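Local structure of uncharacterized protein (4R1D) at residues B[31-45]-B[98-112]. The protein is probably the immunity protein Tli4, which binds the type VI secretion lipase effector Tle4 and protects Pseudomonas aeruginosa from its own toxin. Residues are numbered along the deposited sequence; the frame is centred on the assembly and turned at random. Where two conformers were deposited one is given.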
loop_
_atom_site.group_PDB
_atom_site.type_symbol
_atom_site.label_atom_id
_atom_site.label_comp_id
_atom_site.label_asym_id
_atom_site.label_seq_id
_atom_site.Cartn_x
_atom_site.Cartn_y
_atom_site.Cartn_z
ATOM N N TRP B 31 -16.104 14.890 -2.796
ATOM C CA TRP B 31 -15.100 15.148 -3.819
ATOM C C TRP B 31 -13.844 14.337 -3.506
ATOM O O TRP B 31 -12.727 14.779 -3.734
ATOM C CB TRP B 31 -14.814 16.651 -3.943
ATOM C CG TRP B 31 -16.048 17.426 -4.349
ATOM C CD1 TRP B 31 -16.864 18.157 -3.534
ATOM C CD2 TRP B 31 -16.607 17.519 -5.662
ATOM N NE1 TRP B 31 -17.903 18.693 -4.258
ATOM C CE2 TRP B 31 -17.766 18.319 -5.570
ATOM C CE3 TRP B 31 -16.246 16.993 -6.907
ATOM C CZ2 TRP B 31 -18.562 18.614 -6.676
ATOM C CZ3 TRP B 31 -17.032 17.292 -8.006
ATOM C CH2 TRP B 31 -18.178 18.093 -7.884
ATOM N N GLY B 32 -14.053 13.127 -2.989
ATOM C CA GLY B 32 -12.972 12.180 -2.797
ATOM C C GLY B 32 -12.252 12.257 -1.463
ATOM O O GLY B 32 -11.478 11.368 -1.135
ATOM N N ASP B 33 -12.512 13.305 -0.685
ATOM C CA ASP B 33 -11.825 13.506 0.590
ATOM C C ASP B 33 -12.769 13.292 1.771
ATOM O O ASP B 33 -13.926 13.692 1.721
ATOM C CB ASP B 33 -11.244 14.924 0.635
ATOM C CG ASP B 33 -10.186 15.147 -0.432
ATOM O OD1 ASP B 33 -9.337 14.251 -0.623
ATOM O OD2 ASP B 33 -10.203 16.207 -1.089
ATOM N N ARG B 34 -12.279 12.669 2.837
ATOM C CA ARG B 34 -13.142 12.370 3.971
ATOM C C ARG B 34 -13.663 13.608 4.693
ATOM O O ARG B 34 -12.907 14.535 4.976
ATOM C CB ARG B 34 -12.403 11.486 4.969
ATOM C CG ARG B 34 -13.229 11.153 6.205
ATOM C CD ARG B 34 -12.609 9.999 6.966
ATOM N NE ARG B 34 -13.341 9.745 8.204
ATOM C CZ ARG B 34 -12.842 9.093 9.252
ATOM N NH1 ARG B 34 -11.605 8.613 9.208
ATOM N NH2 ARG B 34 -13.586 8.917 10.345
ATOM N N ILE B 35 -14.967 13.623 4.964
ATOM C CA ILE B 35 -15.528 14.605 5.873
ATOM C C ILE B 35 -15.644 13.910 7.227
ATOM O O ILE B 35 -16.439 12.982 7.409
ATOM C CB ILE B 35 -16.872 15.213 5.382
ATOM C CG1 ILE B 35 -17.393 16.220 6.416
ATOM C CG2 ILE B 35 -17.905 14.127 5.059
ATOM C CD1 ILE B 35 -18.293 17.305 5.819
ATOM N N GLU B 36 -14.787 14.345 8.144
ATOM C CA GLU B 36 -14.612 13.713 9.451
ATOM C C GLU B 36 -15.366 14.460 10.540
ATOM O O GLU B 36 -15.199 15.668 10.710
ATOM C CB GLU B 36 -13.120 13.662 9.796
ATOM C CG GLU B 36 -12.816 12.924 11.094
ATOM C CD GLU B 36 -11.376 13.092 11.550
ATOM O OE1 GLU B 36 -10.661 13.936 10.971
ATOM O OE2 GLU B 36 -10.961 12.380 12.498
ATOM N N TYR B 37 -16.194 13.735 11.287
ATOM C CA TYR B 37 -16.893 14.315 12.425
ATOM C C TYR B 37 -15.939 14.448 13.613
ATOM O O TYR B 37 -15.232 13.502 13.968
ATOM C CB TYR B 37 -18.095 13.449 12.804
ATOM C CG TYR B 37 -18.643 13.802 14.158
ATOM C CD1 TYR B 37 -19.343 14.982 14.359
ATOM C CD2 TYR B 37 -18.426 12.972 15.246
ATOM C CE1 TYR B 37 -19.822 15.319 15.610
ATOM C CE2 TYR B 37 -18.897 13.296 16.496
ATOM C CZ TYR B 37 -19.594 14.463 16.673
ATOM O OH TYR B 37 -20.061 14.764 17.927
ATOM N N LEU B 38 -15.922 15.624 14.229
ATOM C CA LEU B 38 -15.024 15.881 15.350
ATOM C C LEU B 38 -15.826 16.009 16.642
ATOM O O LEU B 38 -16.937 16.532 16.623
ATOM C CB LEU B 38 -14.260 17.183 15.111
ATOM C CG LEU B 38 -13.466 17.296 13.806
ATOM C CD1 LEU B 38 -12.791 18.673 13.702
ATOM C CD2 LEU B 38 -12.434 16.189 13.731
ATOM N N ASP B 39 -15.247 15.547 17.750
ATOM C CA ASP B 39 -15.901 15.618 19.063
ATOM C C ASP B 39 -15.800 17.012 19.664
ATOM O O ASP B 39 -16.398 17.291 20.704
ATOM C CB ASP B 39 -15.268 14.622 20.038
ATOM C CG ASP B 39 -15.569 13.182 19.679
ATOM O OD1 ASP B 39 -16.710 12.905 19.247
ATOM O OD2 ASP B 39 -14.666 12.329 19.823
ATOM N N ASP B 40 -15.041 17.879 19.004
ATOM C CA ASP B 40 -14.719 19.202 19.531
ATOM C C ASP B 40 -15.911 20.027 19.969
ATOM O O ASP B 40 -16.904 20.137 19.250
ATOM C CB ASP B 40 -13.957 20.023 18.489
ATOM C CG ASP B 40 -12.586 19.460 18.191
ATOM O OD1 ASP B 40 -12.439 18.224 18.159
ATOM O OD2 ASP B 40 -11.656 20.267 17.991
ATOM N N LYS B 41 -15.789 20.626 21.149
ATOM C CA LYS B 41 -16.641 21.738 21.532
ATOM C C LYS B 41 -16.088 22.983 20.838
ATOM O O LYS B 41 -14.927 22.997 20.421
ATOM C CB LYS B 41 -16.639 21.906 23.056
ATOM C CG LYS B 41 -17.268 20.733 23.809
ATOM C CD LYS B 41 -17.018 20.813 25.315
ATOM C CE LYS B 41 -15.599 20.384 25.673
ATOM N NZ LYS B 41 -15.333 20.464 27.139
ATOM N N PRO B 42 -16.914 24.027 20.700
ATOM C CA PRO B 42 -16.531 25.216 19.932
ATOM C C PRO B 42 -15.202 25.839 20.359
ATOM O O PRO B 42 -14.423 26.218 19.483
ATOM C CB PRO B 42 -17.689 26.180 20.190
ATOM C CG PRO B 42 -18.852 25.293 20.437
ATOM C CD PRO B 42 -18.302 24.112 21.185
ATOM N N THR B 43 -14.942 25.949 21.661
ATOM C CA THR B 43 -13.673 26.525 22.109
ATOM C C THR B 43 -12.507 25.616 21.727
ATOM O O THR B 43 -11.429 26.087 21.359
ATOM C CB THR B 43 -13.650 26.787 23.630
ATOM O OG1 THR B 43 -13.575 25.542 24.339
ATOM C CG2 THR B 43 -14.895 27.550 24.052
ATOM N N GLU B 44 -12.731 24.311 21.814
ATOM C CA GLU B 44 -11.733 23.333 21.401
ATOM C C GLU B 44 -11.444 23.434 19.902
ATOM O O GLU B 44 -10.279 23.378 19.489
ATOM C CB GLU B 44 -12.183 21.917 21.762
ATOM C CG GLU B 44 -12.289 21.656 23.255
ATOM C CD GLU B 44 -12.876 20.291 23.570
ATOM O OE1 GLU B 44 -13.859 19.896 22.906
ATOM O OE2 GLU B 44 -12.355 19.610 24.480
ATOM N N LEU B 45 -12.494 23.586 19.097
ATOM C CA LEU B 45 -12.325 23.721 17.649
ATOM C C LEU B 45 -11.505 24.961 17.303
ATOM O O LEU B 45 -10.598 24.898 16.479
ATOM C CB LEU B 45 -13.668 23.790 16.924
ATOM C CG LEU B 45 -13.482 23.897 15.403
ATOM C CD1 LEU B 45 -12.985 22.568 14.825
ATOM C CD2 LEU B 45 -14.742 24.357 14.682
ATOM N N TYR B 98 -12.889 23.535 7.990
ATOM C CA TYR B 98 -13.638 23.209 9.196
ATOM C C TYR B 98 -15.027 23.807 9.047
ATOM O O TYR B 98 -15.180 24.974 8.674
ATOM C CB TYR B 98 -12.902 23.750 10.424
ATOM C CG TYR B 98 -11.543 23.112 10.547
ATOM C CD1 TYR B 98 -11.372 21.963 11.294
ATOM C CD2 TYR B 98 -10.445 23.609 9.841
ATOM C CE1 TYR B 98 -10.142 21.340 11.383
ATOM C CE2 TYR B 98 -9.206 22.992 9.924
ATOM C CZ TYR B 98 -9.067 21.853 10.697
ATOM O OH TYR B 98 -7.854 21.216 10.802
ATOM N N VAL B 99 -16.041 22.996 9.300
ATOM C CA VAL B 99 -17.410 23.416 9.014
ATOM C C VAL B 99 -18.345 22.860 10.071
ATOM O O VAL B 99 -18.111 21.774 10.608
ATOM C CB VAL B 99 -17.858 22.972 7.601
ATOM C CG1 VAL B 99 -17.875 21.450 7.478
ATOM C CG2 VAL B 99 -19.218 23.570 7.247
ATOM N N THR B 100 -19.396 23.613 10.377
ATOM C CA THR B 100 -20.329 23.234 11.429
ATOM C C THR B 100 -21.744 23.073 10.895
ATOM O O THR B 100 -22.146 23.755 9.965
ATOM C CB THR B 100 -20.342 24.298 12.541
ATOM O OG1 THR B 100 -20.625 25.580 11.965
ATOM C CG2 THR B 100 -18.991 24.349 13.225
ATOM N N SER B 101 -22.503 22.162 11.493
ATOM C CA SER B 101 -23.895 21.979 11.118
ATOM C C SER B 101 -24.756 23.041 11.799
ATOM O O SER B 101 -24.341 23.636 12.800
ATOM C CB SER B 101 -24.364 20.588 11.539
ATOM O OG SER B 101 -24.054 20.365 12.905
ATOM N N LYS B 102 -25.935 23.280 11.230
ATOM C CA LYS B 102 -26.913 24.193 11.820
ATOM C C LYS B 102 -28.287 23.540 11.783
ATOM O O LYS B 102 -28.587 22.747 10.885
ATOM C CB LYS B 102 -26.957 25.520 11.049
ATOM C CG LYS B 102 -25.601 26.166 10.853
ATOM C CD LYS B 102 -24.898 26.405 12.175
ATOM C CE LYS B 102 -23.395 26.535 11.983
ATOM N NZ LYS B 102 -22.681 26.745 13.270
ATOM N N PRO B 103 -29.152 23.894 12.747
ATOM C CA PRO B 103 -28.884 24.851 13.826
ATOM C C PRO B 103 -28.188 24.243 15.038
ATOM O O PRO B 103 -27.643 24.990 15.855
ATOM C CB PRO B 103 -30.290 25.335 14.219
ATOM C CG PRO B 103 -31.183 24.203 13.866
ATOM C CD PRO B 103 -30.591 23.616 12.599
ATOM N N THR B 104 -28.219 22.921 15.174
ATOM C CA THR B 104 -27.460 22.284 16.237
ATOM C C THR B 104 -25.999 22.160 15.818
ATOM O O THR B 104 -25.680 21.599 14.774
ATOM C CB THR B 104 -28.005 20.890 16.611
ATOM O OG1 THR B 104 -29.295 21.025 17.219
ATOM C CG2 THR B 104 -27.079 20.219 17.609
ATOM N N TRP B 105 -25.122 22.683 16.655
ATOM C CA TRP B 105 -23.698 22.741 16.366
ATOM C C TRP B 105 -23.035 21.367 16.434
ATOM O O TRP B 105 -23.143 20.664 17.438
ATOM C CB TRP B 105 -23.047 23.687 17.373
ATOM C CG TRP B 105 -21.672 24.147 17.035
ATOM C CD1 TRP B 105 -21.331 25.270 16.338
ATOM C CD2 TRP B 105 -20.449 23.514 17.403
ATOM N NE1 TRP B 105 -19.966 25.375 16.245
ATOM C CE2 TRP B 105 -19.401 24.306 16.892
ATOM C CE3 TRP B 105 -20.137 22.352 18.113
ATOM C CZ2 TRP B 105 -18.065 23.975 17.069
ATOM C CZ3 TRP B 105 -18.810 22.024 18.287
ATOM C CH2 TRP B 105 -17.788 22.834 17.772
ATOM N N HIS B 106 -22.364 20.987 15.350
ATOM C CA HIS B 106 -21.437 19.860 15.347
ATOM C C HIS B 106 -20.306 20.280 14.431
ATOM O O HIS B 106 -20.538 20.987 13.449
ATOM C CB HIS B 106 -22.071 18.591 14.770
ATOM C CG HIS B 106 -23.301 18.141 15.493
ATOM N ND1 HIS B 106 -23.263 17.609 16.765
ATOM C CD2 HIS B 106 -24.602 18.138 15.121
ATOM C CE1 HIS B 106 -24.490 17.298 17.145
ATOM N NE2 HIS B 106 -25.321 17.613 16.166
ATOM N N VAL B 107 -19.101 19.831 14.737
ATOM C CA VAL B 107 -17.926 20.235 13.969
ATOM C C VAL B 107 -17.417 19.136 13.045
ATOM O O VAL B 107 -17.456 17.966 13.401
ATOM C CB VAL B 107 -16.794 20.651 14.913
ATOM C CG1 VAL B 107 -15.467 20.151 14.402
ATOM C CG2 VAL B 107 -16.768 22.137 15.037
ATOM N N TYR B 108 -16.945 19.527 11.862
ATOM C CA TYR B 108 -16.388 18.583 10.897
ATOM C C TYR B 108 -15.104 19.108 10.288
ATOM O O TYR B 108 -14.951 20.316 10.098
ATOM C CB TYR B 108 -17.397 18.311 9.775
ATOM C CG TYR B 108 -18.716 17.820 10.302
ATOM C CD1 TYR B 108 -19.024 16.464 10.313
ATOM C CD2 TYR B 108 -19.641 18.715 10.833
ATOM C CE1 TYR B 108 -20.227 16.017 10.813
ATOM C CE2 TYR B 108 -20.829 18.280 11.339
ATOM C CZ TYR B 108 -21.127 16.937 11.327
ATOM O OH TYR B 108 -22.337 16.526 11.835
ATOM N N ARG B 109 -14.197 18.188 9.964
ATOM C CA ARG B 109 -12.987 18.530 9.235
ATOM C C ARG B 109 -13.062 17.892 7.851
ATOM O O ARG B 109 -13.361 16.712 7.732
ATOM C CB ARG B 109 -11.752 18.013 9.965
ATOM C CG ARG B 109 -10.460 18.345 9.251
ATOM C CD ARG B 109 -9.262 17.688 9.922
ATOM N NE ARG B 109 -8.014 18.339 9.533
ATOM C CZ ARG B 109 -6.805 17.941 9.924
ATOM N NH1 ARG B 109 -6.673 16.883 10.709
ATOM N NH2 ARG B 109 -5.723 18.606 9.528
ATOM N N TRP B 110 -12.805 18.677 6.812
ATOM C CA TRP B 110 -12.863 18.172 5.453
ATOM C C TRP B 110 -11.644 18.705 4.713
ATOM O O TRP B 110 -11.622 19.857 4.266
ATOM C CB TRP B 110 -14.159 18.607 4.769
ATOM C CG TRP B 110 -14.252 18.140 3.337
ATOM C CD1 TRP B 110 -14.028 16.874 2.863
ATOM C CD2 TRP B 110 -14.594 18.941 2.200
ATOM N NE1 TRP B 110 -14.218 16.837 1.489
ATOM C CE2 TRP B 110 -14.562 18.093 1.061
ATOM C CE3 TRP B 110 -14.932 20.289 2.032
ATOM C CZ2 TRP B 110 -14.851 18.553 -0.218
ATOM C CZ3 TRP B 110 -15.224 20.745 0.740
ATOM C CH2 TRP B 110 -15.183 19.877 -0.356
ATOM N N LYS B 111 -10.613 17.877 4.614
ATOM C CA LYS B 111 -9.322 18.347 4.124
ATOM C C LYS B 111 -8.916 17.612 2.863
ATOM O O LYS B 111 -9.032 16.392 2.778
ATOM C CB LYS B 111 -8.244 18.156 5.198
ATOM C CG LYS B 111 -6.830 18.549 4.749
ATOM C CD LYS B 111 -5.808 18.272 5.840
ATOM C CE LYS B 111 -5.715 16.791 6.155
ATOM N NZ LYS B 111 -4.629 16.496 7.133
ATOM N N GLY B 112 -8.434 18.359 1.877
ATOM C CA GLY B 112 -7.971 17.724 0.664
ATOM C C GLY B 112 -7.213 18.677 -0.226
ATOM O O GLY B 112 -7.130 19.868 0.052
HETATM O O HOH W 1 -10.534 15.312 6.057
HETATM O O HOH W 2 -8.315 14.717 11.884
HETATM O O HOH W 3 -20.727 17.500 18.265
#
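L45, on the first turn of helix 42-58, packs with L38 against V107, the apolar centre where antiparallel strands 33-38 and 107-112 meet in the N-terminal domain. Y98, on strand 92-100, extends this patch, its CD1 3.9 Å from L45 CD1. At one end P42 sits over one face of the W105 indole in a CH-pi contact, CG 3.6 Å from the centroid of the six-membered ring and 6° off its normal. I35, Y37, Y108 and W110 line the other sheet face. Y37 turns a ring edge to the face of Y108 in an offset edge-to-face pair, planes 61° apart, while I35 CG1 meets Y108 CB at 4.0 Å. With CG anti to the backbone N (chi1 178°), W110 turns its indole edge to the carbonyls of D33 and R34 and gives NE1 to D33 O in a weak bond; NE1 also bonds L30 O. The hydrogen-bonded pair E36-R109 joins the backbones, E36 N to R109 O and R109 N to E36 O, both 2.8 Å. R109 also forms a salt bridge with D96. D33 OD2 forms one with R397 of the partner chain, which also makes a cation-pi contact with W110. A water O donates to E36 OE1 at 2.6 Å and accepts from R109 NH1 at 3.0 Å.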